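Local coordinates for protein cysteine synthase 3 (Entamoeba histolytica, PDB 6KR5) that probably catalyses the pyridoxal-phosphate-dependent formation of L-cysteine from O-acetyl-L-serine and sulfide, at residues 72-77 with 162-167; 115-120 with 125-130; 175-180 with 205-210; 215-218 with 224-227. All blocks are in the same frame, centred on the assembly; numbering follows the deposited sequence. Where two conformers were deposited one is given.

Contact 1: residues 72-77 with 162-167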
loop_
_atom_site.group_PDB
_atom_site.type_symbol
_atom_site.label_atom_id
_atom_site.label_comp_id
_atom_site.label_asym_id
_atom_site.label_seq_id
_atom_site.Cartn_x
_atom_site.Cartn_y
_atom_site.Cartn_z
ATOM N N ASP B 72 -27.090 -7.172 10.977
ATOM C CA ASP B 72 -28.508 -6.823 10.910
ATOM C C ASP B 72 -29.369 -7.925 10.314
ATOM O O ASP B 72 -30.604 -7.825 10.373
ATOM C CB ASP B 72 -28.709 -5.561 10.070
ATOM C CG ASP B 72 -28.127 -4.320 10.712
ATOM O OD1 ASP B 72 -27.624 -4.397 11.852
ATOM O OD2 ASP B 72 -28.176 -3.257 10.054
ATOM N N GLY B 73 -28.764 -8.949 9.722
ATOM C CA GLY B 73 -29.534 -9.953 9.019
ATOM C C GLY B 73 -29.937 -9.574 7.614
ATOM O O GLY B 73 -30.688 -10.320 6.977
ATOM N N ARG B 74 -29.458 -8.440 7.098
ATOM C CA ARG B 74 -29.756 -8.073 5.724
ATOM C C ARG B 74 -28.936 -8.868 4.726
ATOM O O ARG B 74 -29.337 -8.983 3.560
ATOM C CB ARG B 74 -29.533 -6.578 5.512
ATOM C CG ARG B 74 -30.660 -5.736 6.080
ATOM C CD ARG B 74 -30.388 -4.249 5.915
ATOM N NE ARG B 74 -29.372 -3.779 6.848
ATOM C CZ ARG B 74 -28.226 -3.212 6.483
ATOM N NH1 ARG B 74 -27.944 -3.029 5.202
ATOM N NH2 ARG B 74 -27.370 -2.820 7.404
ATOM N N LEU B 75 -27.800 -9.403 5.163
ATOM C CA LEU B 75 -26.990 -10.335 4.394
ATOM C C LEU B 75 -26.954 -11.640 5.171
ATOM O O LEU B 75 -26.562 -11.653 6.342
ATOM C CB LEU B 75 -25.579 -9.771 4.183
ATOM C CG LEU B 75 -24.624 -10.497 3.239
ATOM C CD1 LEU B 75 -25.222 -10.714 1.859
ATOM C CD2 LEU B 75 -23.309 -9.720 3.139
ATOM N N LYS B 76 -27.410 -12.721 4.537
ATOM C CA LYS B 76 -27.533 -14.034 5.147
ATOM C C LYS B 76 -26.889 -15.078 4.251
ATOM O O LYS B 76 -26.806 -14.885 3.035
ATOM C CB LYS B 76 -29.011 -14.403 5.378
ATOM C CG LYS B 76 -29.588 -13.847 6.675
ATOM C CD LYS B 76 -31.114 -13.871 6.684
ATOM C CE LYS B 76 -31.700 -13.049 5.544
ATOM N NZ LYS B 76 -33.005 -12.430 5.929
ATOM N N PRO B 77 -26.424 -16.190 4.820
ATOM C CA PRO B 77 -25.831 -17.247 3.993
ATOM C C PRO B 77 -26.746 -17.640 2.840
ATOM O O PRO B 77 -27.970 -17.726 2.984
ATOM C CB PRO B 77 -25.635 -18.397 4.985
ATOM C CG PRO B 77 -25.442 -17.710 6.296
ATOM C CD PRO B 77 -26.321 -16.489 6.259
ATOM N N ASN B 162 -25.809 4.265 1.131
ATOM C CA ASN B 162 -25.835 3.351 2.263
ATOM C C ASN B 162 -25.327 4.047 3.519
ATOM O O ASN B 162 -24.157 4.463 3.554
ATOM C CB ASN B 162 -24.972 2.125 1.948
ATOM C CG ASN B 162 -25.189 0.992 2.929
ATOM O OD1 ASN B 162 -25.481 1.221 4.106
ATOM N ND2 ASN B 162 -25.039 -0.240 2.453
ATOM N N PRO B 163 -26.129 4.157 4.580
ATOM C CA PRO B 163 -25.627 4.787 5.809
ATOM C C PRO B 163 -24.478 4.034 6.448
ATOM O O PRO B 163 -23.773 4.612 7.284
ATOM C CB PRO B 163 -26.865 4.816 6.721
ATOM C CG PRO B 163 -27.744 3.738 6.195
ATOM C CD PRO B 163 -27.539 3.751 4.711
ATOM N N ASP B 164 -24.275 2.756 6.098
ATOM C CA ASP B 164 -23.143 2.013 6.638
ATOM C C ASP B 164 -21.834 2.420 5.977
ATOM O O ASP B 164 -20.763 2.127 6.512
ATOM C CB ASP B 164 -23.382 0.511 6.493
ATOM C CG ASP B 164 -24.631 0.058 7.232
ATOM O OD1 ASP B 164 -24.956 0.671 8.272
ATOM O OD2 ASP B 164 -25.289 -0.892 6.763
ATOM N N ASN B 165 -21.909 3.104 4.833
ATOM C CA ASN B 165 -20.744 3.800 4.287
ATOM C C ASN B 165 -20.335 4.938 5.218
ATOM O O ASN B 165 -19.232 4.937 5.781
ATOM C CB ASN B 165 -21.088 4.286 2.867
ATOM C CG ASN B 165 -20.021 5.188 2.242
ATOM O OD1 ASN B 165 -19.118 5.687 2.907
ATOM N ND2 ASN B 165 -20.148 5.402 0.930
ATOM N N THR B 166 -21.238 5.904 5.417
ATOM C CA THR B 166 -20.981 7.032 6.306
ATOM C C THR B 166 -20.522 6.581 7.687
ATOM O O THR B 166 -19.580 7.150 8.256
ATOM C CB THR B 166 -22.266 7.856 6.399
ATOM O OG1 THR B 166 -22.753 8.061 5.074
ATOM C CG2 THR B 166 -22.020 9.199 7.071
ATOM N N ALA B 167 -21.170 5.551 8.232
ATOM C CA ALA B 167 -20.891 5.099 9.593
ATOM C C ALA B 167 -19.478 4.543 9.758
ATOM O O ALA B 167 -18.956 4.529 10.878
ATOM C CB ALA B 167 -21.920 4.046 10.005
HETATM O O HOH W 1 -24.894 -2.237 4.657
#

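Contact 2: residues 115-120 with 125-130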
loop_
_atom_site.group_PDB
_atom_site.type_symbol
_atom_site.label_atom_id
_atom_site.label_comp_id
_atom_site.label_asym_id
_atom_site.label_seq_id
_atom_site.Cartn_x
_atom_site.Cartn_y
_atom_site.Cartn_z
ATOM N N GLU B 115 -6.819 -3.211 -14.468
ATOM C CA GLU B 115 -6.007 -3.569 -13.307
ATOM C C GLU B 115 -6.881 -3.828 -12.089
ATOM O O GLU B 115 -6.657 -4.797 -11.351
ATOM C CB GLU B 115 -4.983 -2.473 -13.010
ATOM C CG GLU B 115 -4.035 -2.201 -14.156
ATOM C CD GLU B 115 -3.095 -1.048 -13.867
ATOM O OE1 GLU B 115 -3.582 0.024 -13.445
ATOM O OE2 GLU B 115 -1.871 -1.215 -14.063
ATOM N N ARG B 116 -7.899 -2.987 -11.871
ATOM C CA ARG B 116 -8.803 -3.225 -10.752
ATOM C C ARG B 116 -9.620 -4.488 -10.969
ATOM O O ARG B 116 -9.926 -5.199 -10.007
ATOM C CB ARG B 116 -9.728 -2.026 -10.536
ATOM C CG ARG B 116 -9.088 -0.896 -9.764
ATOM C CD ARG B 116 -10.163 0.067 -9.299
ATOM N NE ARG B 116 -9.631 1.225 -8.592
ATOM C CZ ARG B 116 -9.127 2.297 -9.197
ATOM N NH1 ARG B 116 -9.076 2.352 -10.525
ATOM N NH2 ARG B 116 -8.672 3.311 -8.479
ATOM N N GLN B 117 -9.983 -4.774 -12.228
ATOM C CA GLN B 117 -10.586 -6.062 -12.567
ATOM C C GLN B 117 -9.734 -7.208 -12.074
ATOM O O GLN B 117 -10.236 -8.177 -11.498
ATOM C CB GLN B 117 -10.762 -6.203 -14.076
ATOM C CG GLN B 117 -11.916 -5.464 -14.638
ATOM C CD GLN B 117 -12.135 -5.766 -16.100
ATOM O OE1 GLN B 117 -12.068 -6.921 -16.526
ATOM N NE2 GLN B 117 -12.395 -4.722 -16.886
ATOM N N MET B 118 -8.428 -7.129 -12.340
ATOM C CA MET B 118 -7.527 -8.199 -11.939
ATOM C C MET B 118 -7.452 -8.304 -10.421
ATOM O O MET B 118 -7.443 -9.412 -9.873
ATOM C CB MET B 118 -6.152 -7.948 -12.555
ATOM C CG MET B 118 -5.097 -8.962 -12.211
ATOM S SD MET B 118 -3.591 -8.572 -13.141
ATOM C CE MET B 118 -4.165 -8.756 -14.822
ATOM N N ILE B 119 -7.410 -7.168 -9.724
ATOM C CA ILE B 119 -7.389 -7.208 -8.260
ATOM C C ILE B 119 -8.659 -7.865 -7.737
ATOM O O ILE B 119 -8.613 -8.758 -6.883
ATOM C CB ILE B 119 -7.222 -5.797 -7.669
ATOM C CG1 ILE B 119 -5.844 -5.209 -7.967
ATOM C CG2 ILE B 119 -7.454 -5.815 -6.155
ATOM C CD1 ILE B 119 -5.769 -3.745 -7.586
ATOM N N MET B 120 -9.817 -7.445 -8.255
ATOM C CA MET B 120 -11.075 -7.996 -7.760
ATOM C C MET B 120 -11.211 -9.478 -8.099
ATOM O O MET B 120 -11.595 -10.284 -7.241
ATOM C CB MET B 120 -12.238 -7.178 -8.316
ATOM C CG MET B 120 -12.301 -5.784 -7.707
ATOM S SD MET B 120 -13.686 -4.852 -8.353
ATOM C CE MET B 120 -13.229 -4.890 -10.063
ATOM N N ALA B 125 -13.838 -12.329 -6.844
ATOM C CA ALA B 125 -15.058 -11.682 -7.304
ATOM C C ALA B 125 -15.569 -12.332 -8.578
ATOM O O ALA B 125 -14.798 -12.845 -9.396
ATOM C CB ALA B 125 -14.818 -10.200 -7.576
ATOM N N ASN B 126 -16.889 -12.311 -8.742
ATOM C CA ASN B 126 -17.516 -12.636 -10.018
ATOM C C ASN B 126 -17.719 -11.326 -10.769
ATOM O O ASN B 126 -18.598 -10.530 -10.420
ATOM C CB ASN B 126 -18.838 -13.374 -9.812
ATOM C CG ASN B 126 -18.686 -14.613 -8.951
ATOM O OD1 ASN B 126 -19.053 -14.617 -7.774
ATOM N ND2 ASN B 126 -18.138 -15.673 -9.533
ATOM N N LEU B 127 -16.894 -11.089 -11.784
ATOM C CA LEU B 127 -17.016 -9.884 -12.587
ATOM C C LEU B 127 -18.115 -10.049 -13.622
ATOM O O LEU B 127 -18.131 -11.027 -14.382
ATOM C CB LEU B 127 -15.693 -9.551 -13.276
ATOM C CG LEU B 127 -14.583 -9.171 -12.312
ATOM C CD1 LEU B 127 -13.406 -8.633 -13.105
ATOM C CD2 LEU B 127 -15.060 -8.140 -11.303
ATOM N N VAL B 128 -19.030 -9.101 -13.646
ATOM C CA VAL B 128 -20.079 -9.029 -14.648
ATOM C C VAL B 128 -19.680 -7.890 -15.570
ATOM O O VAL B 128 -19.850 -6.714 -15.229
ATOM C CB VAL B 128 -21.461 -8.812 -14.025
ATOM C CG1 VAL B 128 -22.514 -8.742 -15.112
ATOM C CG2 VAL B 128 -21.775 -9.954 -13.072
ATOM N N LEU B 129 -19.110 -8.241 -16.723
ATOM C CA LEU B 129 -18.530 -7.274 -17.648
ATOM C C LEU B 129 -19.552 -6.961 -18.727
ATOM O O LEU B 129 -19.823 -7.800 -19.595
ATOM C CB LEU B 129 -17.251 -7.816 -18.278
ATOM C CG LEU B 129 -16.139 -8.213 -17.319
ATOM C CD1 LEU B 129 -14.920 -8.696 -18.105
ATOM C CD2 LEU B 129 -15.789 -7.030 -16.438
ATOM N N SER B 130 -20.116 -5.761 -18.677
ATOM C CA SER B 130 -20.981 -5.311 -19.752
ATOM C C SER B 130 -20.140 -4.900 -20.962
ATOM O O SER B 130 -18.911 -4.787 -20.888
ATOM C CB SER B 130 -21.858 -4.156 -19.280
ATOM O OG SER B 130 -21.100 -3.215 -18.540
#

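Contact 3: residues 175-180 with 205-210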
loop_
_atom_site.group_PDB
_atom_site.type_symbol
_atom_site.label_atom_id
_atom_site.label_comp_id
_atom_site.label_asym_id
_atom_site.label_seq_id
_atom_site.Cartn_x
_atom_site.Cartn_y
_atom_site.Cartn_z
ATOM N N GLU B 175 -9.956 8.656 14.953
ATOM C CA GLU B 175 -8.514 8.683 14.743
ATOM C C GLU B 175 -8.002 10.112 14.614
ATOM O O GLU B 175 -6.964 10.454 15.188
ATOM C CB GLU B 175 -8.152 7.871 13.502
ATOM C CG GLU B 175 -8.417 6.383 13.665
ATOM C CD GLU B 175 -8.518 5.653 12.342
ATOM O OE1 GLU B 175 -7.840 6.074 11.381
ATOM O OE2 GLU B 175 -9.256 4.652 12.271
ATOM N N ILE B 176 -8.702 10.957 13.853
ATOM C CA ILE B 176 -8.287 12.358 13.744
ATOM C C ILE B 176 -8.388 13.048 15.096
ATOM O O ILE B 176 -7.492 13.806 15.495
ATOM C CB ILE B 176 -9.124 13.089 12.682
ATOM C CG1 ILE B 176 -8.831 12.507 11.296
ATOM C CG2 ILE B 176 -8.824 14.594 12.721
ATOM C CD1 ILE B 176 -9.887 12.851 10.271
ATOM N N TRP B 177 -9.482 12.800 15.817
ATOM C CA TRP B 177 -9.666 13.422 17.123
ATOM C C TRP B 177 -8.536 13.042 18.069
ATOM O O TRP B 177 -7.929 13.904 18.712
ATOM C CB TRP B 177 -11.015 13.018 17.706
ATOM C CG TRP B 177 -11.314 13.753 18.970
ATOM C CD1 TRP B 177 -11.334 13.238 20.234
ATOM C CD2 TRP B 177 -11.597 15.148 19.094
ATOM N NE1 TRP B 177 -11.634 14.234 21.144
ATOM C CE2 TRP B 177 -11.803 15.414 20.464
ATOM C CE3 TRP B 177 -11.718 16.199 18.177
ATOM C CZ2 TRP B 177 -12.119 16.690 20.936
ATOM C CZ3 TRP B 177 -12.021 17.465 18.647
ATOM C CH2 TRP B 177 -12.220 17.699 20.016
ATOM N N GLU B 178 -8.229 11.749 18.153
ATOM C CA GLU B 178 -7.195 11.292 19.076
ATOM C C GLU B 178 -5.806 11.741 18.627
ATOM O O GLU B 178 -5.008 12.227 19.437
ATOM C CB GLU B 178 -7.247 9.769 19.205
ATOM C CG GLU B 178 -8.458 9.226 19.954
ATOM C CD GLU B 178 -8.375 9.456 21.451
ATOM O OE1 GLU B 178 -7.251 9.462 21.993
ATOM O OE2 GLU B 178 -9.438 9.616 22.089
ATOM N N ASP B 179 -5.489 11.573 17.339
ATOM C CA ASP B 179 -4.144 11.892 16.872
ATOM C C ASP B 179 -3.827 13.380 17.034
ATOM O O ASP B 179 -2.681 13.741 17.336
ATOM C CB ASP B 179 -3.966 11.455 15.413
ATOM C CG ASP B 179 -3.909 9.944 15.255
ATOM O OD1 ASP B 179 -3.797 9.229 16.272
ATOM O OD2 ASP B 179 -3.963 9.469 14.104
ATOM N N THR B 180 -4.817 14.261 16.833
ATOM C CA THR B 180 -4.578 15.695 16.989
ATOM C C THR B 180 -4.853 16.192 18.399
ATOM O O THR B 180 -4.749 17.395 18.632
ATOM C CB THR B 180 -5.414 16.534 16.001
ATOM O OG1 THR B 180 -6.810 16.423 16.315
ATOM C CG2 THR B 180 -5.164 16.108 14.548
ATOM N N LYS B 205 -17.794 17.309 14.385
ATOM C CA LYS B 205 -18.566 18.440 14.891
ATOM C C LYS B 205 -19.299 18.088 16.179
ATOM O O LYS B 205 -19.571 18.976 16.995
ATOM C CB LYS B 205 -19.546 18.938 13.825
ATOM C CG LYS B 205 -18.952 20.006 12.912
ATOM C CD LYS B 205 -19.884 20.356 11.747
ATOM C CE LYS B 205 -19.353 21.582 11.015
ATOM N NZ LYS B 205 -20.091 21.881 9.759
ATOM N N LYS B 206 -19.537 16.813 16.421
ATOM C CA LYS B 206 -20.176 16.421 17.698
ATOM C C LYS B 206 -19.183 16.693 18.827
ATOM O O LYS B 206 -19.608 17.056 19.914
ATOM C CB LYS B 206 -20.507 14.930 17.702
ATOM C CG LYS B 206 -21.957 14.598 17.422
ATOM C CD LYS B 206 -22.331 13.178 17.767
ATOM C CE LYS B 206 -22.292 12.281 16.551
ATOM N NZ LYS B 206 -23.379 12.603 15.593
ATOM N N LYS B 207 -17.900 16.510 18.556
ATOM C CA LYS B 207 -16.887 16.715 19.583
ATOM C C LYS B 207 -16.438 18.166 19.687
ATOM O O LYS B 207 -16.049 18.616 20.772
ATOM C CB LYS B 207 -15.682 15.803 19.317
ATOM C CG LYS B 207 -15.958 14.341 19.707
ATOM C CD LYS B 207 -14.963 13.357 19.109
ATOM C CE LYS B 207 -15.320 11.916 19.495
ATOM N NZ LYS B 207 -14.268 10.930 19.077
ATOM N N LYS B 208 -16.508 18.916 18.591
ATOM C CA LYS B 208 -15.950 20.264 18.542
ATOM C C LYS B 208 -16.748 21.021 17.484
ATOM O O LYS B 208 -16.516 20.841 16.285
ATOM C CB LYS B 208 -14.463 20.208 18.218
ATOM C CG LYS B 208 -13.707 21.526 18.245
ATOM C CD LYS B 208 -12.219 21.273 18.015
ATOM C CE LYS B 208 -11.440 22.547 17.808
ATOM N NZ LYS B 208 -9.972 22.275 17.721
ATOM N N LYS B 209 -17.699 21.848 17.939
ATOM C CA LYS B 209 -18.699 22.414 17.037
ATOM C C LYS B 209 -18.081 23.314 15.974
ATOM O O LYS B 209 -18.621 23.415 14.861
ATOM C CB LYS B 209 -19.746 23.193 17.843
ATOM C CG LYS B 209 -20.724 22.312 18.612
ATOM C CD LYS B 209 -21.792 21.732 17.696
ATOM C CE LYS B 209 -22.622 20.659 18.395
ATOM N NZ LYS B 209 -21.766 19.521 18.850
ATOM N N GLY B 210 -16.969 23.971 16.284
ATOM C CA GLY B 210 -16.344 24.920 15.391
ATOM C C GLY B 210 -15.467 24.341 14.305
ATOM O O GLY B 210 -14.832 25.112 13.580
#

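Contact 4: residues 215-218 with 224-227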
loop_
_atom_site.group_PDB
_atom_site.type_symbol
_atom_site.label_atom_id
_atom_site.label_comp_id
_atom_site.label_asym_id
_atom_site.label_seq_id
_atom_site.Cartn_x
_atom_site.Cartn_y
_atom_site.Cartn_z
ATOM N N ALA B 215 -15.598 20.529 1.546
ATOM C CA ALA B 215 -15.794 19.521 0.511
ATOM C C ALA B 215 -15.100 19.967 -0.771
ATOM O O ALA B 215 -15.131 21.150 -1.117
ATOM C CB ALA B 215 -17.287 19.301 0.248
ATOM N N VAL B 216 -14.493 19.015 -1.486
ATOM C CA VAL B 216 -13.728 19.293 -2.697
ATOM C C VAL B 216 -14.336 18.531 -3.866
ATOM O O VAL B 216 -14.677 17.350 -3.738
ATOM C CB VAL B 216 -12.246 18.909 -2.506
ATOM C CG1 VAL B 216 -11.405 19.209 -3.756
ATOM C CG2 VAL B 216 -11.686 19.607 -1.280
ATOM N N GLU B 217 -14.479 19.204 -5.000
ATOM C CA GLU B 217 -15.035 18.570 -6.185
ATOM C C GLU B 217 -14.311 19.105 -7.419
ATOM O O GLU B 217 -13.670 20.154 -7.355
ATOM C CB GLU B 217 -16.552 18.805 -6.287
ATOM C CG GLU B 217 -16.982 20.258 -6.379
ATOM C CD GLU B 217 -18.497 20.409 -6.552
ATOM O OE1 GLU B 217 -19.203 19.384 -6.692
ATOM O OE2 GLU B 217 -18.972 21.561 -6.559
ATOM N N PRO B 218 -14.393 18.391 -8.544
ATOM C CA PRO B 218 -13.732 18.892 -9.758
ATOM C C PRO B 218 -14.373 20.175 -10.255
ATOM O O PRO B 218 -15.601 20.296 -10.328
ATOM C CB PRO B 218 -13.919 17.750 -10.773
ATOM C CG PRO B 218 -14.347 16.544 -9.966
ATOM C CD PRO B 218 -15.084 17.111 -8.783
ATOM N N LEU B 224 -21.949 19.963 -6.581
ATOM C CA LEU B 224 -22.284 20.435 -5.241
ATOM C C LEU B 224 -22.432 21.950 -5.222
ATOM O O LEU B 224 -23.240 22.487 -4.451
ATOM C CB LEU B 224 -21.219 19.996 -4.240
ATOM C CG LEU B 224 -21.014 18.488 -4.127
ATOM C CD1 LEU B 224 -19.862 18.230 -3.200
ATOM C CD2 LEU B 224 -22.266 17.803 -3.620
ATOM N N SER B 225 -21.683 22.648 -6.077
ATOM C CA SER B 225 -21.789 24.094 -6.236
ATOM C C SER B 225 -22.980 24.502 -7.092
ATOM O O SER B 225 -23.184 25.702 -7.308
ATOM C CB SER B 225 -20.501 24.635 -6.856
ATOM O OG SER B 225 -19.374 24.283 -6.066
ATOM N N GLY B 226 -23.761 23.541 -7.579
ATOM C CA GLY B 226 -24.921 23.804 -8.417
ATOM C C GLY B 226 -24.651 23.898 -9.903
ATOM O O GLY B 226 -25.570 24.234 -10.662
ATOM N N LYS B 227 -23.418 23.606 -10.351
ATOM C CA LYS B 227 -23.065 23.625 -11.761
ATOM C C LYS B 227 -23.418 22.296 -12.423
ATOM O O LYS B 227 -23.573 21.276 -11.751
ATOM C CB LYS B 227 -21.577 23.929 -11.912
ATOM C CG LYS B 227 -21.184 25.257 -11.292
ATOM C CD LYS B 227 -19.755 25.635 -11.623
ATOM C CE LYS B 227 -19.508 27.110 -11.337
ATOM N NZ LYS B 227 -20.193 27.549 -10.086
#

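Contact 1: residues 72-77 with 162-167
R74 and D164 approach from opposite directions across this contact, NH2 of R74 toward OD2 of D164. The two atoms lie 2.9 Å apart and form a salt bridge. OD2 accepts on its syn lone pair, slightly tilted from the guanidinium plane, with a fairly straight N-H (155°). The two flat groups are not coplanar: the guanidinium and carboxylate planes stand 37° apart. R74 reaches this position through a bend at chi3 (-74°), which turns the guanidinium toward helix 163-167. The same NH2 of R74 also bonds OD2 of D72 at 2.8 Å, and this partner lies in the guanidinium plane. D72, R74 and D164 thus form a salt-bridge network, with the arginine between two acids. A water joins the two segments a second time. It accepts from NH1 of R74 and from ND2 of N162. It also lies unusually close to OD2 of D164, so that bond is doubtful. N162 is the N-cap of helix 163-167, and its OD1 accepts from the backbone N of D164 at 2.8 Å. The N-cap bond is thus made to the same residue that pairs with R74. G73 ends helix 58-72 in a Schellman motif, so the contact joins the end of one helix to the start of another. D164 is buried. The nearby positive charge would be expected to keep D164 and D72 ionised, offsetting the repulsion between the two acids.

Contact 2: residues 115-120 with 125-130
A beta-alpha-beta unit of the four-stranded parallel sheet contains this contact. Helix 114-122 crosses from strand 104-109 to the edge strand 126-130 and packs on the sheet as it does so. The short segments 115-120 and 126-130 run roughly antiparallel (148°), with their axes 9.3 Å apart. L127 and Q117 form the middle. CD1 of L127 touches CB of Q117 at 3.7 Å and also lies against the carbonyl O of Q117. Beyond CG the glutamine chain is extended and passes L129, whose CD1 is 3.7 Å from OE1 of Q117. The amide NE2 of Q117 bonds outside the pair, to the carbonyl oxygens of M112 and S110. M120 works on the other flank, next to helix 88-100, where C94 touches both M120 and A125. A bend at chi3 (-60°) brings CE of M120 to 3.9 Å from CD2 of L127, and the two side chains cross at about a right angle. CB of M120 also rests against CB of A125. M118 points away from the strand and packs on L314 of the second subunit. At the turn into the strand, the backbone N of A125 donates to O of M120 at 3.1 Å, tilted 34° from the carbonyl plane.

Contact 3: residues 175-180 with 205-210
K207 crosses obliquely over one face of the W177 indole, and this is the tight part of the contact. CD of K207 sits 3.7 Å from the centroid of the five-membered ring of W177 and only 9° off its normal, a CH-pi contact over the face. CB lies near the six-membered ring, and the extended chain carries CD over the five-membered one. W177 presents this face with CG anti to the backbone N (chi1 -173°). K208 takes the far end of the indole. Its CB lies 3.7 Å from CZ3 of W177 in an oblique approach, and its CD meets the ring at the edge. The solvent side is that of the exposed K207. Its NZ stays near the indole, 3.9 Å from CD1 of W177. It is 5.8 Å from OE2 of E178, too far for a salt bridge. K208 instead sends its NZ past the ring to the carbonyl oxygens of G182 and V184. The contact joins the ends of helices 169-179 and 195-207 near the surface. On the same helix as W177, E178 packs on K11 and D179 on R12 of the second subunit. Across the two segments the grip is one of dispersion and CH-pi contact: both lysines lend methylenes to the tryptophan, and K208 alone takes its charge elsewhere.

Contact 4: residues 215-218 with 224-227
E217 reaches from the end of strand 212-218 to the loop at L224 and S225. Its CB points toward that loop. CG is placed between the backbone N and the carbonyl carbon (chi1 60°), and from there the chain runs out extended. This carries the carboxylate straight across to the loop backbone. CD lies 3.6 Å from CB of L224. OE1 accepts from the backbone N of L224 at 2.8 Å, with an N-H...O angle of 155°, on its syn lone pair. The same oxygen is close to the leucine side chain, with OE1 of E217 3.2 Å from CB of L224. OE2 turns to S225 and takes two donors. The hydroxyl OG of S225 donates to OE2 at 2.8 Å, nearly in line with the C-O bond. The backbone N of S225 donates to OE2 of E217 at 3.0 Å, on the syn side and slightly out of the carboxylate plane, with a more bent angle of 139°. Three bonds therefore hold both oxygens and fix the rotation of the carboxylate. E217 is buried, and these donors would be expected to stabilise its negative charge. Next to the polar part is a small apolar one: CD1 of L224 lies 4.4 Å from CB of A215. I254 of strand 253-257 touches all three of E217, L224 and S225. One carboxylate thus binds two consecutive backbone N-H groups and a serine hydroxyl. The arrangement ties a connecting loop back onto the parallel strand it leaves, within the six-stranded mixed sheet of this pyridoxal-phosphate enzyme.

Overall arrangement
From the N terminus, contact 1 opens first, after helix 58-72, and closes 85 residues later at helix 163-167. Its loop holds the whole four-stranded parallel sheet. Contact 2 is nested inside it and closes a short turn between helix 114-122 and strand 126-130. Contacts 3 and 4 follow in series, and none of the four cross. Contact 3 joins the ends of helices 169-179 and 195-207, which precede and follow strand 186-190 in the chain. Contact 4 closes a short loop after strand 212-218, in the larger mixed sheet. Contacts 2 and 3 lie on opposite sides of the chain centre, about 37 Å apart between centres, and both touch the second subunit.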